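Local coordinates for putative uncharacterized protein (Enterobacter cloacae, PDB 4HFK) that probably acts as an immunity protein of a type VI secretion system, neutralising a partner amidase effector, at residues Ser7-Ser10 / Gln11-Phe15; Val19-Arg22 / Cys23-Lys26. All blocks are in the same frame, centred on the assembly; numbering follows the deposited sequence.

Contact 1. Residues Ser7-Ser10 / Gln11-Phe15. With SO4 (sulfate ion), chain E.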
loop_
_atom_site.group_PDB
_atom_site.type_symbol
_atom_site.label_atom_id
_atom_site.label_comp_id
_atom_site.label_asym_id
_atom_site.label_seq_id
_atom_site.Cartn_x
_atom_site.Cartn_y
_atom_site.Cartn_z
ATOM N N SER B 7 -13.237 0.539 9.829
ATOM C CA SER B 7 -14.425 1.393 9.767
ATOM C C SER B 7 -14.103 2.887 9.925
ATOM O O SER B 7 -14.952 3.736 9.660
ATOM C CB SER B 7 -15.408 0.985 10.862
ATOM O OG SER B 7 -14.945 1.447 12.121
ATOM N N THR B 8 -12.894 3.216 10.371
ATOM C CA THR B 8 -12.513 4.623 10.509
ATOM C C THR B 8 -12.051 5.256 9.196
ATOM O O THR B 8 -11.790 6.460 9.149
ATOM C CB THR B 8 -11.398 4.820 11.558
ATOM O OG1 THR B 8 -10.173 4.268 11.064
ATOM C CG2 THR B 8 -11.770 4.151 12.883
ATOM N N PHE B 9 -11.924 4.456 8.142
ATOM C CA PHE B 9 -11.564 4.986 6.825
ATOM C C PHE B 9 -12.839 5.412 6.099
ATOM O O PHE B 9 -13.927 4.930 6.414
ATOM C CB PHE B 9 -10.839 3.918 5.988
ATOM C CG PHE B 9 -9.475 3.540 6.516
ATOM C CD1 PHE B 9 -8.329 3.993 5.885
ATOM C CD2 PHE B 9 -9.343 2.740 7.640
ATOM C CE1 PHE B 9 -7.068 3.663 6.367
ATOM C CE2 PHE B 9 -8.079 2.403 8.128
ATOM C CZ PHE B 9 -6.946 2.861 7.486
ATOM N N SER B 10 -12.718 6.303 5.119
ATOM C CA SER B 10 -13.879 6.682 4.317
ATOM C C SER B 10 -14.175 5.563 3.325
ATOM O O SER B 10 -13.314 4.709 3.074
ATOM C CB SER B 10 -13.579 7.949 3.525
ATOM O OG SER B 10 -12.652 7.671 2.480
ATOM N N GLN B 11 -15.370 5.580 2.736
ATOM C CA GLN B 11 -15.734 4.584 1.726
ATOM C C GLN B 11 -14.822 4.676 0.508
ATOM O O GLN B 11 -14.493 3.662 -0.119
ATOM C CB GLN B 11 -17.208 4.739 1.328
ATOM C CG GLN B 11 -18.164 4.092 2.348
ATOM C CD GLN B 11 -18.047 2.568 2.354
ATOM O OE1 GLN B 11 -17.913 1.948 1.298
ATOM N NE2 GLN B 11 -18.087 1.961 3.539
ATOM N N GLN B 12 -14.408 5.894 0.174
ATOM C CA GLN B 12 -13.504 6.110 -0.949
ATOM C C GLN B 12 -12.164 5.443 -0.686
ATOM O O GLN B 12 -11.640 4.712 -1.530
ATOM C CB GLN B 12 -13.297 7.608 -1.179
ATOM C CG GLN B 12 -14.582 8.338 -1.490
ATOM C CD GLN B 12 -15.220 7.792 -2.732
ATOM O OE1 GLN B 12 -16.294 7.190 -2.692
ATOM N NE2 GLN B 12 -14.551 7.987 -3.854
ATOM N N GLN B 13 -11.613 5.706 0.493
ATOM C CA GLN B 13 -10.325 5.128 0.874
ATOM C C GLN B 13 -10.393 3.609 0.947
ATOM O O GLN B 13 -9.421 2.921 0.624
ATOM C CB GLN B 13 -9.874 5.687 2.229
ATOM C CG GLN B 13 -9.525 7.171 2.187
ATOM C CD GLN B 13 -9.532 7.804 3.568
ATOM O OE1 GLN B 13 -9.947 7.173 4.559
ATOM N NE2 GLN B 13 -9.073 9.048 3.647
ATOM N N ILE B 14 -11.535 3.092 1.393
ATOM C CA ILE B 14 -11.727 1.643 1.464
ATOM C C ILE B 14 -11.603 1.025 0.063
ATOM O O ILE B 14 -10.917 0.016 -0.127
ATOM C CB ILE B 14 -13.071 1.289 2.133
ATOM C CG1 ILE B 14 -12.976 1.519 3.648
ATOM C CG2 ILE B 14 -13.448 -0.178 1.874
ATOM C CD1 ILE B 14 -14.320 1.551 4.347
ATOM N N PHE B 15 -12.227 1.654 -0.929
ATOM C CA PHE B 15 -12.121 1.178 -2.302
ATOM C C PHE B 15 -10.699 1.348 -2.860
ATOM O O PHE B 15 -10.149 0.433 -3.495
ATOM C CB PHE B 15 -13.149 1.879 -3.200
ATOM C CG PHE B 15 -13.298 1.233 -4.550
ATOM C CD1 PHE B 15 -13.968 0.019 -4.682
ATOM C CD2 PHE B 15 -12.768 1.829 -5.682
ATOM C CE1 PHE B 15 -14.108 -0.589 -5.915
ATOM C CE2 PHE B 15 -12.903 1.222 -6.930
ATOM C CZ PHE B 15 -13.575 0.015 -7.049
HETATM S S SO4 E . -12.389 10.664 -4.836
HETATM O O1 SO4 E . -11.735 10.041 -5.996
HETATM O O2 SO4 E . -12.228 9.779 -3.667
HETATM O O3 SO4 E . -11.759 11.960 -4.553
HETATM O O4 SO4 E . -13.810 10.892 -5.105
#
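A capping box closes the N-terminal end of helix 11-27, with Ser-10 as the N-cap and Gln-13 as its partner three residues on. Ser-10 OG accepts from the backbone N of Gln-13 at 3.0 Å, and the bond is nearly straight. The hydroxyl reaches that first-turn N-H because chi1 of 71° tucks OG between the backbone N and the carbonyl carbon of its own residue. Gln-13 returns the favour: its CG lies beside its own backbone N, the chain then runs extended, and OE1 takes the N-H of Ser-10, also at 3.0 Å. That donor sits above the amide plane of Gln-13, 47° out of it. The two reciprocal bonds fix the rotation of both side chains, and the main-chain bond from Ile-14 N to Ser-10 O (2.9 Å) starts the regular helical pattern.

Phe-9, just before the cap, turns its CB toward the helix. Its ring and the Gln-13 amide stand 79° apart, with OE1 coming obliquely to the ring and 3.7 Å from Phe-9 CB. Phe-9 CB also meets Ile-14 CG1 at 4.0 Å, an apolar contact that ties the loop to the first turn. Trp-44 of helix 31-47 meets the Phe-9 ring edge-to-face and also touches Ile-14.

A further contact is tentative, since Gln-12 has a second conformer. In the one described, its chain bends at CG toward a sulfate ion, probably from the crystallisation liquor, which Arg-93 and Lys-96 also bind, and Gln-12 NE2 donates to sulfate O2 at 2.9 Å.

Contact 2. Residues Val19-Arg22 / Cys23-Lys26; sequences VQNR and CIGK
Two consecutive turns in the buried C-terminal half of helix 11-27 meet here, Val-19 to Arg-22 followed directly by Cys-23 to Lys-26 within an all-helical fold. The backbone supplies four i to i+4 hydrogen bonds, the N-H groups of Cys-23, Ile-24, Gly-25 and Lys-26 donating to the carbonyls of Val-19, Gln-20, Asn-21 and Arg-22. Ile-24 N to Gln-20 O, 2.9 Å, is the straightest at 166°. Gly-25 N to Asn-21 O and Lys-26 N to Arg-22 O are both 3.1 Å, and the Lys-26 bond is the most bent of the four, at 142°.

Side-chain packing runs along the helix. Val-19 CG1 lies 4.2 Å from Cys-23 SG, an apolar pair one turn apart. Ile-24 extends its CD1 methyl back along the helix to the Gln-20 amide, 3.4 Å from OE1, the two side chains running obliquely to each other. Gln-20 CG is anti to the backbone N (chi1 -157°), and the chain bends beyond it to bring the amide to that methyl.

Among the polar groups, Asn-21 ND2 gives a weak hydrogen bond to Gln-20 OE1. The Gln-20 amide is also gripped from outside, NE2 donating to Thr-84 and to Gln-20 OE1 of the second subunit, where Ile-24 packs on its own copy, so this face of the helix lies at the interface between the two copies.

The charged ends gather around Asp-59, which forms a salt bridge with Arg-22 NE and a long, weak ion pair with Lys-26; its carboxylate probably eases the proximity of the two cations. Arg-22 NH2 also hydrogen-bonds the backbone of another protein's chain, and the same NH2 lies 3.4 Å from Lys-26 NZ.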
loop_
_atom_site.group_PDB
_atom_site.type_symbol
_atom_site.label_atom_id
_atom_site.label_comp_id
_atom_site.label_asym_id
_atom_site.label_seq_id
_atom_site.Cartn_x
_atom_site.Cartn_y
_atom_site.Cartn_z
ATOM N N VAL B 19 -8.146 -1.580 -4.197
ATOM C CA VAL B 19 -7.460 -1.542 -5.492
ATOM C C VAL B 19 -5.950 -1.677 -5.304
ATOM O O VAL B 19 -5.288 -2.435 -6.028
ATOM C CB VAL B 19 -7.757 -0.240 -6.275
ATOM C CG1 VAL B 19 -6.851 -0.137 -7.512
ATOM C CG2 VAL B 19 -9.231 -0.180 -6.686
ATOM N N GLN B 20 -5.407 -0.943 -4.332
ATOM C CA GLN B 20 -3.963 -0.964 -4.088
ATOM C C GLN B 20 -3.493 -2.350 -3.644
ATOM O O GLN B 20 -2.510 -2.881 -4.167
ATOM C CB GLN B 20 -3.570 0.084 -3.038
ATOM C CG GLN B 20 -2.095 0.514 -3.124
ATOM C CD GLN B 20 -1.281 0.125 -1.900
ATOM O OE1 GLN B 20 -1.739 -0.643 -1.058
ATOM N NE2 GLN B 20 -0.067 0.667 -1.794
ATOM N N ASN B 21 -4.194 -2.931 -2.675
ATOM C CA ASN B 21 -3.807 -4.234 -2.140
ATOM C C ASN B 21 -3.889 -5.303 -3.221
ATOM O O ASN B 21 -3.022 -6.170 -3.332
ATOM C CB ASN B 21 -4.698 -4.631 -0.965
ATOM C CG ASN B 21 -4.394 -3.853 0.299
ATOM O OD1 ASN B 21 -4.956 -4.152 1.356
ATOM N ND2 ASN B 21 -3.519 -2.842 0.203
ATOM N N ARG B 22 -4.936 -5.234 -4.029
ATOM C CA ARG B 22 -5.081 -6.154 -5.145
ATOM C C ARG B 22 -3.974 -5.966 -6.200
ATOM O O ARG B 22 -3.476 -6.944 -6.774
ATOM C CB ARG B 22 -6.460 -5.999 -5.773
ATOM C CG ARG B 22 -6.665 -6.889 -6.958
ATOM C CD ARG B 22 -8.048 -7.504 -6.934
ATOM N NE ARG B 22 -8.243 -8.370 -8.091
ATOM C CZ ARG B 22 -8.203 -9.697 -8.039
ATOM N NH1 ARG B 22 -7.996 -10.313 -6.879
ATOM N NH2 ARG B 22 -8.389 -10.402 -9.143
ATOM N N CYS B 23 -3.581 -4.720 -6.459
ATOM C CA CYS B 23 -2.452 -4.481 -7.360
ATOM C C CYS B 23 -1.177 -5.126 -6.828
ATOM O O CYS B 23 -0.440 -5.768 -7.579
ATOM C CB CYS B 23 -2.193 -2.989 -7.547
ATOM S SG CYS B 23 -3.313 -2.167 -8.641
ATOM N N ILE B 24 -0.911 -4.932 -5.540
ATOM C CA ILE B 24 0.259 -5.536 -4.899
ATOM C C ILE B 24 0.255 -7.045 -5.107
ATOM O O ILE B 24 1.292 -7.636 -5.404
ATOM C CB ILE B 24 0.309 -5.199 -3.400
ATOM C CG1 ILE B 24 0.599 -3.703 -3.222
ATOM C CG2 ILE B 24 1.386 -6.017 -2.699
ATOM C CD1 ILE B 24 0.442 -3.196 -1.803
ATOM N N GLY B 25 -0.921 -7.656 -4.985
ATOM C CA GLY B 25 -1.073 -9.084 -5.195
ATOM C C GLY B 25 -0.733 -9.502 -6.614
ATOM O O GLY B 25 -0.182 -10.582 -6.839
ATOM N N LYS B 26 -1.064 -8.650 -7.579
ATOM C CA LYS B 26 -0.779 -8.946 -8.972
ATOM C C LYS B 26 0.694 -8.783 -9.342
ATOM O O LYS B 26 1.167 -9.456 -10.249
ATOM C CB LYS B 26 -1.638 -8.072 -9.896
ATOM C CG LYS B 26 -3.114 -8.432 -9.882
ATOM C CD LYS B 26 -3.880 -7.609 -10.911
ATOM C CE LYS B 26 -5.375 -7.890 -10.810
ATOM N NZ LYS B 26 -5.677 -9.351 -10.928
#

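Overall arrangement
Contacts 1 and 2 lie in series on one element, helix 11-27: contact 1 closes its N-terminal end, and contact 2 follows after three intervening residues, their centres about 16 Å apart. The segments do not touch each other. Contact 1 lies near the surface, about 13 Å from the centre of the chain, whereas contact 2 is buried about 4 Å from it. Helices 31-47 and 52-66 flank both, and helix 79-87 joins at contact 2. The helix thus runs from a capped outer end into the core; the second copy of the protein packs against both contacts, and Arg-22 also reaches the chain of another protein.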